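Long-range contacts in sister chromatid cohesion protein (Chaetomium thermophilum, PDB 5T8V), which probably loads cohesin onto chromatin, this chain being its C-terminal HEAT-repeat part: residues S64-T69 and A130-R135; N73-V78 and G139-K144. One frame throughout, in Å; residues are numbered along the deposited sequence.

Contact 1 (S64-T69 and A130-R135)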
ATOM      1  N   SER A  64      64.119  -4.148 -18.502  1.00 33.05           N
ATOM      2  CA  SER A  64      64.198  -4.941 -17.279  1.00 34.00           C
ATOM      3  C   SER A  64      65.440  -4.577 -16.469  1.00 34.90           C
ATOM      4  O   SER A  64      65.355  -4.289 -15.267  1.00 35.80           O
ATOM      5  CB  SER A  64      64.195  -6.431 -17.625  1.00 35.33           C
ATOM      6  OG  SER A  64      64.200  -7.226 -16.452  1.00 37.31           O
ATOM      7  N   ALA A  65      66.606  -4.576 -17.118  1.00 27.17           N
ATOM      8  CA  ALA A  65      67.841  -4.244 -16.414  1.00 29.23           C
ATOM      9  C   ALA A  65      67.776  -2.845 -15.809  1.00 29.88           C
ATOM     10  O   ALA A  65      68.200  -2.631 -14.664  1.00 31.17           O
ATOM     11  CB  ALA A  65      69.026  -4.365 -17.370  1.00 29.92           C
ATOM     12  N   LEU A  66      67.244  -1.880 -16.563  1.00 32.93           N
ATOM     13  CA  LEU A  66      67.102  -0.522 -16.049  1.00 32.57           C
ATOM     14  C   LEU A  66      66.242  -0.499 -14.792  1.00 32.08           C
ATOM     15  O   LEU A  66      66.583   0.160 -13.802  1.00 32.42           O
ATOM     16  CB  LEU A  66      66.502   0.381 -17.128  1.00 31.29           C
ATOM     17  CG  LEU A  66      67.414   0.723 -18.308  1.00 31.26           C
ATOM     18  CD1 LEU A  66      66.596   1.276 -19.462  1.00 30.32           C
ATOM     19  CD2 LEU A  66      68.478   1.721 -17.892  1.00 32.47           C
ATOM     20  N   LYS A  67      65.112  -1.211 -14.813  1.00 32.26           N
ATOM     21  CA  LYS A  67      64.268  -1.284 -13.624  1.00 33.60           C
ATOM     22  C   LYS A  67      65.033  -1.873 -12.447  1.00 35.69           C
ATOM     23  O   LYS A  67      64.896  -1.403 -11.310  1.00 36.37           O
ATOM     24  CB  LYS A  67      63.012  -2.103 -13.921  1.00 33.17           C
ATOM     25  CG  LYS A  67      62.216  -2.499 -12.686  1.00 34.84           C
ATOM     26  CD  LYS A  67      60.786  -2.874 -13.050  1.00 35.34           C
ATOM     27  CE  LYS A  67      60.166  -3.817 -12.034  1.00 37.89           C
ATOM     28  NZ  LYS A  67      60.636  -5.224 -12.215  1.00 40.14           N
ATOM     29  N   LYS A  68      65.850  -2.899 -12.698  1.00 43.03           N
ATOM     30  CA  LYS A  68      66.688  -3.442 -11.632  1.00 45.45           C
ATOM     31  C   LYS A  68      67.592  -2.363 -11.043  1.00 45.06           C
ATOM     32  O   LYS A  68      67.678  -2.212  -9.818  1.00 45.75           O
ATOM     33  CB  LYS A  68      67.523  -4.611 -12.154  1.00 47.96           C
ATOM     34  CG  LYS A  68      66.848  -5.967 -12.035  1.00 49.33           C
ATOM     35  CD  LYS A  68      67.799  -7.087 -12.435  1.00 52.71           C
ATOM     36  CE  LYS A  68      67.128  -8.449 -12.378  1.00 53.80           C
ATOM     37  NZ  LYS A  68      68.060  -9.544 -12.765  1.00 55.77           N
ATOM     38  N   THR A  69      68.275  -1.600 -11.899  1.00 40.03           N
ATOM     39  CA  THR A  69      69.187  -0.575 -11.392  1.00 41.63           C
ATOM     40  C   THR A  69      68.437   0.498 -10.611  1.00 41.33           C
ATOM     41  O   THR A  69      68.952   1.025  -9.619  1.00 42.74           O
ATOM     42  CB  THR A  69      69.972   0.061 -12.539  1.00 42.00           C
ATOM     43  OG1 THR A  69      69.064   0.606 -13.504  1.00 40.82           O
ATOM     44  CG2 THR A  69      70.877  -0.966 -13.208  1.00 43.17           C
ATOM     45  N   ALA A 130      60.145   4.102 -26.868  1.00 20.30           N
ATOM     46  CA  ALA A 130      59.488   5.103 -26.034  1.00 20.11           C
ATOM     47  C   ALA A 130      59.453   4.657 -24.582  1.00 19.59           C
ATOM     48  O   ALA A 130      59.784   5.431 -23.675  1.00 19.76           O
ATOM     49  CB  ALA A 130      58.071   5.366 -26.542  1.00 19.73           C
ATOM     50  N   ARG A 131      59.056   3.404 -24.341  1.00 17.17           N
ATOM     51  CA  ARG A 131      59.029   2.902 -22.969  1.00 16.98           C
ATOM     52  C   ARG A 131      60.391   3.063 -22.300  1.00 16.41           C
ATOM     53  O   ARG A 131      60.485   3.520 -21.153  1.00 16.72           O
ATOM     54  CB  ARG A 131      58.590   1.441 -22.951  1.00 17.48           C
ATOM     55  CG  ARG A 131      58.457   0.876 -21.548  1.00 18.24           C
ATOM     56  CD  ARG A 131      57.659  -0.409 -21.527  1.00 19.40           C
ATOM     57  NE  ARG A 131      57.165  -0.702 -20.183  1.00 22.01           N
ATOM     58  CZ  ARG A 131      57.773  -1.487 -19.298  1.00 24.06           C
ATOM     59  NH1 ARG A 131      58.921  -2.083 -19.594  1.00 24.52           N
ATOM     60  NH2 ARG A 131      57.225  -1.678 -18.106  1.00 25.29           N
ATOM     61  N   THR A 132      61.462   2.700 -23.009  1.00 20.90           N
ATOM     62  CA  THR A 132      62.803   2.857 -22.454  1.00 22.66           C
ATOM     63  C   THR A 132      63.092   4.316 -22.116  1.00 23.72           C
ATOM     64  O   THR A 132      63.602   4.625 -21.033  1.00 24.60           O
ATOM     65  CB  THR A 132      63.845   2.314 -23.433  1.00 23.00           C
ATOM     66  OG1 THR A 132      63.670   0.900 -23.578  1.00 23.45           O
ATOM     67  CG2 THR A 132      65.261   2.592 -22.935  1.00 24.55           C
ATOM     68  N   SER A 133      62.782   5.231 -23.039  1.00 23.50           N
ATOM     69  CA  SER A 133      63.018   6.648 -22.777  1.00 24.21           C
ATOM     70  C   SER A 133      62.316   7.092 -21.499  1.00 24.36           C
ATOM     71  O   SER A 133      62.930   7.710 -20.617  1.00 25.74           O
ATOM     72  CB  SER A 133      62.544   7.485 -23.966  1.00 25.52           C
ATOM     73  OG  SER A 133      63.298   7.190 -25.127  1.00 27.53           O
ATOM     74  N   MET A 134      61.024   6.780 -21.378  1.00 24.91           N
ATOM     75  CA  MET A 134      60.277   7.174 -20.188  1.00 23.97           C
ATOM     76  C   MET A 134      60.924   6.613 -18.927  1.00 24.06           C
ATOM     77  O   MET A 134      61.191   7.349 -17.969  1.00 23.72           O
ATOM     78  CB  MET A 134      58.826   6.708 -20.301  1.00 22.98           C
ATOM     79  CG  MET A 134      58.080   7.251 -21.515  1.00 23.06           C
ATOM     80  SD  MET A 134      58.143   9.047 -21.662  1.00 24.77           S
ATOM     81  CE  MET A 134      59.284   9.234 -23.031  1.00 25.23           C
ATOM     82  N   ARG A 135      61.193   5.304 -18.911  1.00 28.73           N
ATOM     83  CA  ARG A 135      61.811   4.709 -17.730  1.00 29.49           C
ATOM     84  C   ARG A 135      63.117   5.411 -17.379  1.00 29.88           C
ATOM     85  O   ARG A 135      63.407   5.644 -16.199  1.00 30.04           O
ATOM     86  CB  ARG A 135      62.048   3.218 -17.952  1.00 29.68           C
ATOM     87  CG  ARG A 135      62.840   2.565 -16.837  1.00 31.09           C
ATOM     88  CD  ARG A 135      62.571   1.080 -16.774  1.00 32.74           C
ATOM     89  NE  ARG A 135      61.222   0.793 -16.297  1.00 33.23           N
ATOM     90  CZ  ARG A 135      60.627  -0.392 -16.404  1.00 34.12           C
ATOM     91  NH1 ARG A 135      61.254  -1.407 -16.984  1.00 35.24           N
ATOM     92  NH2 ARG A 135      59.398  -0.561 -15.939  1.00 34.36           N
TER
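With CG anti to the backbone N (chi1 173°) and a bend at chi3 (-70°), Arg135 leaves helix 120-136 toward helix 56-71 and then swings its guanidinium against Lys67, the two chains crossing at a slant. CB of Lys67 lies over one face of that group, near its rim, 3.6 Å from Arg135 NH1. Farther along the lysine, CD comes within 4.0 Å of Arg135 NH2, while the ammonium leads away and keeps NZ 6.1 Å from NH2. Nearer the backbone, CD of Arg135 packs on CB of Leu66 at 4.0 Å. Leu66 reaches across with CD1 to the methyl CG2 of Thr132 (3.9 Å), the two side chains meeting at about a right angle; OG1 of Thr132 bonds to Gln59 and Gln63 instead. The segments, side by side in the all-helical N-terminal part of this HEAT-repeat fragment, run nearly parallel (10°), their axes 10.5 Å apart. An alanine in place of Arg135 would probably uncover the Lys67 and Leu66 CB atoms and leave Gln63 O without a weak donor. No hydrogen bond joins the segments: aliphatic carbon packs on the arginine chain and guanidinium face, while NH1 finds acceptors just outside, in a bound citrate, probably from the crystallisation liquor, and, weakly, Gln63 O.

Contact 2 (N73-V78 and G139-K144)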
ATOM      1  N   ASN A  73      68.715   1.428  -6.416  1.00 56.93           N
ATOM      2  CA  ASN A  73      69.332   2.726  -6.149  1.00 60.10           C
ATOM      3  C   ASN A  73      70.780   2.784  -6.628  1.00 61.35           C
ATOM      4  O   ASN A  73      71.623   3.440  -6.010  1.00 65.03           O
ATOM      5  CB  ASN A  73      69.253   3.071  -4.659  1.00 62.35           C
ATOM      6  CG  ASN A  73      69.479   4.546  -4.392  1.00 64.59           C
ATOM      7  OD1 ASN A  73      69.148   5.395  -5.220  1.00 62.58           O
ATOM      8  ND2 ASN A  73      70.050   4.858  -3.233  1.00 68.74           N
ATOM      9  N   CYS A  74      71.085   2.094  -7.728  1.00 39.09           N
ATOM     10  CA  CYS A  74      72.389   2.193  -8.368  1.00 38.43           C
ATOM     11  C   CYS A  74      72.298   2.713  -9.795  1.00 36.94           C
ATOM     12  O   CYS A  74      73.318   2.751 -10.492  1.00 38.33           O
ATOM     13  CB  CYS A  74      73.100   0.832  -8.358  1.00 39.74           C
ATOM     14  SG  CYS A  74      72.235  -0.489  -9.230  1.00 37.85           S
ATOM     15  N   PHE A  75      71.107   3.114 -10.249  1.00 44.11           N
ATOM     16  CA  PHE A  75      70.961   3.711 -11.570  1.00 43.18           C
ATOM     17  C   PHE A  75      71.787   4.981 -11.715  1.00 46.71           C
ATOM     18  O   PHE A  75      72.129   5.362 -12.839  1.00 47.04           O
ATOM     19  CB  PHE A  75      69.481   4.002 -11.830  1.00 39.79           C
ATOM     20  CG  PHE A  75      69.200   4.593 -13.180  1.00 37.86           C
ATOM     21  CD1 PHE A  75      69.529   3.905 -14.338  1.00 37.25           C
ATOM     22  CD2 PHE A  75      68.582   5.828 -13.293  1.00 36.86           C
ATOM     23  CE1 PHE A  75      69.263   4.445 -15.580  1.00 36.32           C
ATOM     24  CE2 PHE A  75      68.312   6.373 -14.535  1.00 36.39           C
ATOM     25  CZ  PHE A  75      68.652   5.681 -15.679  1.00 36.18           C
ATOM     26  N   MET A  76      72.121   5.638 -10.602  1.00 60.84           N
ATOM     27  CA  MET A  76      72.923   6.855 -10.658  1.00 64.32           C
ATOM     28  C   MET A  76      74.334   6.582 -11.157  1.00 65.97           C
ATOM     29  O   MET A  76      74.983   7.484 -11.699  1.00 67.50           O
ATOM     30  CB  MET A  76      72.976   7.498  -9.274  1.00 67.63           C
ATOM     31  CG  MET A  76      73.624   6.617  -8.213  1.00 71.34           C
ATOM     32  SD  MET A  76      73.224   7.128  -6.532  1.00 76.45           S
ATOM     33  CE  MET A  76      71.482   6.709  -6.449  1.00 73.68           C
ATOM     34  N   THR A  77      74.828   5.355 -10.985  1.00 60.52           N
ATOM     35  CA  THR A  77      76.201   5.032 -11.355  1.00 62.31           C
ATOM     36  C   THR A  77      76.359   4.741 -12.840  1.00 61.69           C
ATOM     37  O   THR A  77      77.484   4.796 -13.350  1.00 64.68           O
ATOM     38  CB  THR A  77      76.693   3.830 -10.544  1.00 62.76           C
ATOM     39  OG1 THR A  77      76.340   4.005  -9.166  1.00 62.88           O
ATOM     40  CG2 THR A  77      78.208   3.683 -10.657  1.00 65.36           C
ATOM     41  N   VAL A  78      75.271   4.431 -13.541  1.00 48.39           N
ATOM     42  CA  VAL A  78      75.322   4.160 -14.976  1.00 47.15           C
ATOM     43  C   VAL A  78      76.001   5.334 -15.672  1.00 48.04           C
ATOM     44  O   VAL A  78      75.601   6.487 -15.456  1.00 47.68           O
ATOM     45  CB  VAL A  78      73.917   3.913 -15.549  1.00 43.96           C
ATOM     46  CG1 VAL A  78      73.949   3.873 -17.081  1.00 43.17           C
ATOM     47  CG2 VAL A  78      73.350   2.616 -15.000  1.00 42.82           C
ATOM     48  N   GLY A 139      64.183   7.727 -13.272  1.00 33.70           N
ATOM     49  CA  GLY A 139      65.270   7.228 -12.449  1.00 36.09           C
ATOM     50  C   GLY A 139      65.718   8.178 -11.356  1.00 38.98           C
ATOM     51  O   GLY A 139      66.540   7.811 -10.511  1.00 40.09           O
ATOM     52  N   GLY A 140      65.195   9.401 -11.359  1.00 43.13           N
ATOM     53  CA  GLY A 140      65.570  10.386 -10.369  1.00 45.17           C
ATOM     54  C   GLY A 140      66.883  11.093 -10.623  1.00 47.53           C
ATOM     55  O   GLY A 140      67.300  11.903  -9.785  1.00 52.26           O
ATOM     56  N   ARG A 141      67.551  10.822 -11.741  1.00 35.32           N
ATOM     57  CA  ARG A 141      68.803  11.496 -12.048  1.00 35.53           C
ATOM     58  C   ARG A 141      68.542  12.952 -12.429  1.00 35.84           C
ATOM     59  O   ARG A 141      67.460  13.318 -12.898  1.00 34.14           O
ATOM     60  CB  ARG A 141      69.540  10.771 -13.175  1.00 35.46           C
ATOM     61  CG  ARG A 141      70.097   9.409 -12.774  1.00 35.80           C
ATOM     62  CD  ARG A 141      70.715   8.689 -13.956  1.00 36.97           C
ATOM     63  NE  ARG A 141      71.911   9.370 -14.458  1.00 39.85           N
ATOM     64  CZ  ARG A 141      73.146   8.872 -14.453  1.00 41.70           C
ATOM     65  NH1 ARG A 141      73.396   7.656 -13.981  1.00 41.93           N
ATOM     66  NH2 ARG A 141      74.146   9.595 -14.941  1.00 43.85           N
ATOM     67  N   GLU A 142      69.561  13.789 -12.224  1.00 38.71           N
ATOM     68  CA  GLU A 142      69.410  15.232 -12.354  1.00 39.68           C
ATOM     69  C   GLU A 142      69.931  15.793 -13.671  1.00 41.96           C
ATOM     70  O   GLU A 142      69.601  16.934 -14.009  1.00 42.39           O
ATOM     71  CB  GLU A 142      70.132  15.939 -11.203  1.00 42.03           C
ATOM     72  CG  GLU A 142      69.562  15.624  -9.834  1.00 42.55           C
ATOM     73  CD  GLU A 142      70.336  16.289  -8.712  1.00 46.11           C
ATOM     74  OE1 GLU A 142      70.893  17.385  -8.939  1.00 47.66           O
ATOM     75  OE2 GLU A 142      70.390  15.712  -7.605  1.00 47.38           O
ATOM     76  N   GLU A 143      70.737  15.036 -14.414  1.00 41.53           N
ATOM     77  CA  GLU A 143      71.287  15.548 -15.661  1.00 44.44           C
ATOM     78  C   GLU A 143      70.169  15.947 -16.616  1.00 46.00           C
ATOM     79  O   GLU A 143      69.178  15.229 -16.779  1.00 44.13           O
ATOM     80  CB  GLU A 143      72.188  14.502 -16.316  1.00 44.46           C
ATOM     81  CG  GLU A 143      73.453  14.190 -15.536  1.00 45.67           C
ATOM     82  CD  GLU A 143      73.265  13.089 -14.513  1.00 44.52           C
ATOM     83  OE1 GLU A 143      72.108  12.683 -14.276  1.00 42.90           O
ATOM     84  OE2 GLU A 143      74.279  12.626 -13.947  1.00 46.13           O
ATOM     85  N   LYS A 144      70.337  17.108 -17.254  1.00 68.45           N
ATOM     86  CA  LYS A 144      69.311  17.627 -18.150  1.00 70.22           C
ATOM     87  C   LYS A 144      69.250  16.865 -19.469  1.00 68.22           C
ATOM     88  O   LYS A 144      68.203  16.873 -20.126  1.00 66.40           O
ATOM     89  CB  LYS A 144      69.557  19.112 -18.423  1.00 74.53           C
ATOM     90  CG  LYS A 144      69.624  19.976 -17.171  1.00 77.22           C
ATOM     91  CD  LYS A 144      68.287  20.029 -16.443  1.00 76.60           C
ATOM     92  CE  LYS A 144      68.356  20.943 -15.227  1.00 77.44           C
ATOM     93  NZ  LYS A 144      67.039  21.079 -14.545  1.00 75.91           N
TER
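Arg141 inserts its side chain into the turn 73-78, and one nitrogen, NH1, does most of the polar work. It donates to Phe75 O at 2.9 Å (N-H...O 146°), on a lone pair of the carbonyl and within the guanidinium plane. A second bond, also 2.9 Å, runs from NH1 to a lone pair of Val78 O, which is tilted 30° out of that plane. One arginine nitrogen thus ties together two carbonyls three residues apart, where the turn's own Val78 N to Phe75 O bond is weak. Met76 O is close to NH1 as well, but at a poor angle for bonding.

The salt bridge lies within 139-144. Glu143 forms it with Arg141, OE2 3.2 Å from NH2; the hydrogen bonds within it, NH2 to OE2 and NE to OE1, are both weak. The carboxylate probably offsets the arginine's charge and limits rotation of the guanidinium.

Nonpolar contacts gather at the Phe75 ring. Its CG is anti to the backbone N (chi1 -179°), which carries the ring toward Gly139 and the arginine chain. Arg141 CD approaches CE2 to 3.4 Å, and Gly139, with no side chain, presents its CA directly to the ring, 3.7 Å from CD2. The guanidinium is farther away, its CZ 5.6 Å from the ring centroid, at most a weak cation-pi attraction.

Two interhelical loops meet here. The first begins with the Schellman motif that ends helix 56-71, Asn73 being its C-prime residue, and leads to helix 81-96; the second joins helix 120-136 to helix 149-172. Phe75 also packs on Ile70 of helix 56-71 and on Leu83 of helix 81-96, while Val78 touches Leu17 and Leu20 of helix 9-36.

Both contacts join the same neighbours in the N-terminal helical region of the chain: contact 1 links helices 56-71 and 120-136, and contact 2 links the loops that follow them, with centres 12 Å apart. Contact 1 is largely buried between nearly parallel helices and is made by side-chain packing without hydrogen bonds between its segments. Contact 2 is only partly buried, and its turn offers carbonyl oxygens that an arginine can bond. Each uses an arginine from the later segment, the first through its CD and a guanidinium face, the second chiefly through its NH1 donor. Phe75 connects the two sites, its CE1 lying 3.7 Å from Leu66 CD2, and Thr69 O probably accepts a hydrogen bond from Cys74 N.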